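Local atomic coordinates of AbiQ (Lactococcus lactis, PDB entry 4GLK), a protein that cleaves RNA as the toxic endoribonuclease of a type III toxin-antitoxin system and is neutralized by its cognate RNA antitoxin, AntiQ. Residues A[117-120]-A[121-125]. The protein carries 1 engineered substitution. Residues are numbered along the deposited sequence; the frame is centred on the assembly and turned at random.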
loop_
_atom_site.group_PDB
_atom_site.type_symbol
_atom_site.label_atom_id
_atom_site.label_comp_id
_atom_site.label_asym_id
_atom_site.label_seq_id
_atom_site.Cartn_x
_atom_site.Cartn_y
_atom_site.Cartn_z
ATOM N N LYS A 117 -6.165 15.310 -0.256
ATOM C CA LYS A 117 -6.741 15.193 -1.598
ATOM C C LYS A 117 -6.623 13.767 -2.127
ATOM O O LYS A 117 -7.579 13.264 -2.708
ATOM C CB LYS A 117 -6.087 16.200 -2.564
ATOM C CG LYS A 117 -6.450 17.642 -2.243
ATOM C CD LYS A 117 -5.700 18.629 -3.114
ATOM C CE LYS A 117 -6.227 20.036 -2.930
ATOM N NZ LYS A 117 -7.641 20.177 -3.391
ATOM N N GLN A 118 -5.465 13.111 -1.900
ATOM C CA GLN A 118 -5.251 11.710 -2.294
ATOM C C GLN A 118 -6.242 10.771 -1.585
ATOM O O GLN A 118 -6.752 9.849 -2.215
ATOM C CB GLN A 118 -3.833 11.253 -1.957
ATOM C CG GLN A 118 -2.747 11.888 -2.815
ATOM C CD GLN A 118 -1.383 11.458 -2.344
ATOM O OE1 GLN A 118 -1.083 11.434 -1.140
ATOM N NE2 GLN A 118 -0.517 11.140 -3.284
ATOM N N LEU A 119 -6.463 10.978 -0.272
ATOM C CA LEU A 119 -7.401 10.195 0.546
ATOM C C LEU A 119 -8.835 10.417 0.108
ATOM O O LEU A 119 -9.565 9.436 -0.002
ATOM C CB LEU A 119 -7.270 10.549 2.032
ATOM C CG LEU A 119 -7.864 9.561 3.027
ATOM C CD1 LEU A 119 -7.317 8.143 2.815
ATOM C CD2 LEU A 119 -7.548 10.013 4.421
ATOM N N ILE A 120 -9.259 11.683 -0.144
ATOM C CA ILE A 120 -10.636 11.887 -0.636
ATOM C C ILE A 120 -10.864 11.107 -1.956
ATOM O O ILE A 120 -11.913 10.481 -2.115
ATOM C CB ILE A 120 -11.223 13.345 -0.621
ATOM C CG1 ILE A 120 -11.407 13.959 -2.011
ATOM C CG2 ILE A 120 -10.555 14.302 0.375
ATOM C CD1 ILE A 120 -12.793 14.471 -2.229
ATOM N N TYR A 121 -9.844 11.095 -2.858
ATOM C CA TYR A 121 -9.928 10.358 -4.107
ATOM C C TYR A 121 -10.017 8.854 -3.851
ATOM O O TYR A 121 -10.885 8.191 -4.403
ATOM C CB TYR A 121 -8.780 10.682 -5.064
ATOM C CG TYR A 121 -8.912 9.926 -6.371
ATOM C CD1 TYR A 121 -9.887 10.275 -7.306
ATOM C CD2 TYR A 121 -8.113 8.822 -6.643
ATOM C CE1 TYR A 121 -10.050 9.550 -8.484
ATOM C CE2 TYR A 121 -8.283 8.077 -7.805
ATOM C CZ TYR A 121 -9.249 8.447 -8.725
ATOM O OH TYR A 121 -9.373 7.757 -9.899
ATOM N N MET A 122 -9.131 8.338 -3.001
ATOM C CA MET A 122 -9.076 6.917 -2.631
ATOM C C MET A 122 -10.391 6.429 -2.030
ATOM O O MET A 122 -10.872 5.367 -2.414
ATOM C CB MET A 122 -7.910 6.665 -1.684
ATOM C CG MET A 122 -6.586 6.726 -2.381
ATOM S SD MET A 122 -5.257 6.253 -1.269
ATOM C CE MET A 122 -5.684 4.614 -1.060
ATOM N N LYS A 123 -11.010 7.244 -1.160
ATOM C CA LYS A 123 -12.320 6.931 -0.561
ATOM C C LYS A 123 -13.407 6.822 -1.619
ATOM O O LYS A 123 -14.206 5.890 -1.551
ATOM C CB LYS A 123 -12.716 7.963 0.506
ATOM C CG LYS A 123 -11.956 7.801 1.802
ATOM C CD LYS A 123 -12.760 8.408 2.933
ATOM C CE LYS A 123 -12.014 8.371 4.231
ATOM N NZ LYS A 123 -11.077 9.510 4.367
ATOM N N SER A 124 -13.387 7.718 -2.645
ATOM C CA SER A 124 -14.337 7.697 -3.757
ATOM C C SER A 124 -14.166 6.461 -4.663
ATOM O O SER A 124 -15.106 6.095 -5.375
ATOM C CB SER A 124 -14.221 8.972 -4.590
ATOM O OG SER A 124 -13.116 8.925 -5.485
ATOM N N ILE A 125 -12.950 5.876 -4.696
ATOM C CA ILE A 125 -12.654 4.676 -5.498
ATOM C C ILE A 125 -12.307 3.458 -4.593
ATOM O O ILE A 125 -11.560 2.578 -5.015
ATOM C CB ILE A 125 -11.582 4.959 -6.607
ATOM C CG1 ILE A 125 -10.173 5.243 -6.027
ATOM C CG2 ILE A 125 -12.036 6.077 -7.561
ATOM C CD1 ILE A 125 -9.017 4.695 -6.891
#
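Tyr-121 begins the last turn of helix 110-124, and its N donates to Lys-117 O at 3.1 Å. CG of Tyr-121 stands anti to the backbone N (chi1 -179°). This carries the side chain away from 117-120, and it touches Leu-74, Ile-77 and Ile-80. Met-122 N bonds to Gln-118 O at 2.9 Å. Met-122 CG lies off the oxygen end of that carbonyl, 3.1 Å from Gln-118 O. Both side chains are buried and rest on Leu-50, and Met-122 also meets Leu-74 and Leu-87. They lie on the face of the alpha-helix that packs against the antiparallel sheet of this ToxN/AbiQ-family toxin. Lys-123 lies on the exposed side. Its N reaches Leu-119 O at 2.9 Å, with an N-H...O angle of 164°. CB and CG of Lys-123 lie past the oxygen end of that carbonyl, and a bend at chi4 (83°) turns the amine to Leu-119. Lys-123 NZ sits 3.5 Å from Leu-119 CG, in van der Waals contact, and the two side chains cross at a slant. The amine's polar partner is a bound glycerol. Ser-124 N bonds to Ile-120 O at 3.2 Å. Ser-124 OG turns back along the helix and donates to Tyr-121 O at 2.6 Å, in the carbonyl plane on a lone pair. Ile-125 leaves helical geometry, and its N makes two weak bonds, to Tyr-121 O and Met-122 O. It also N-caps helix 126-143.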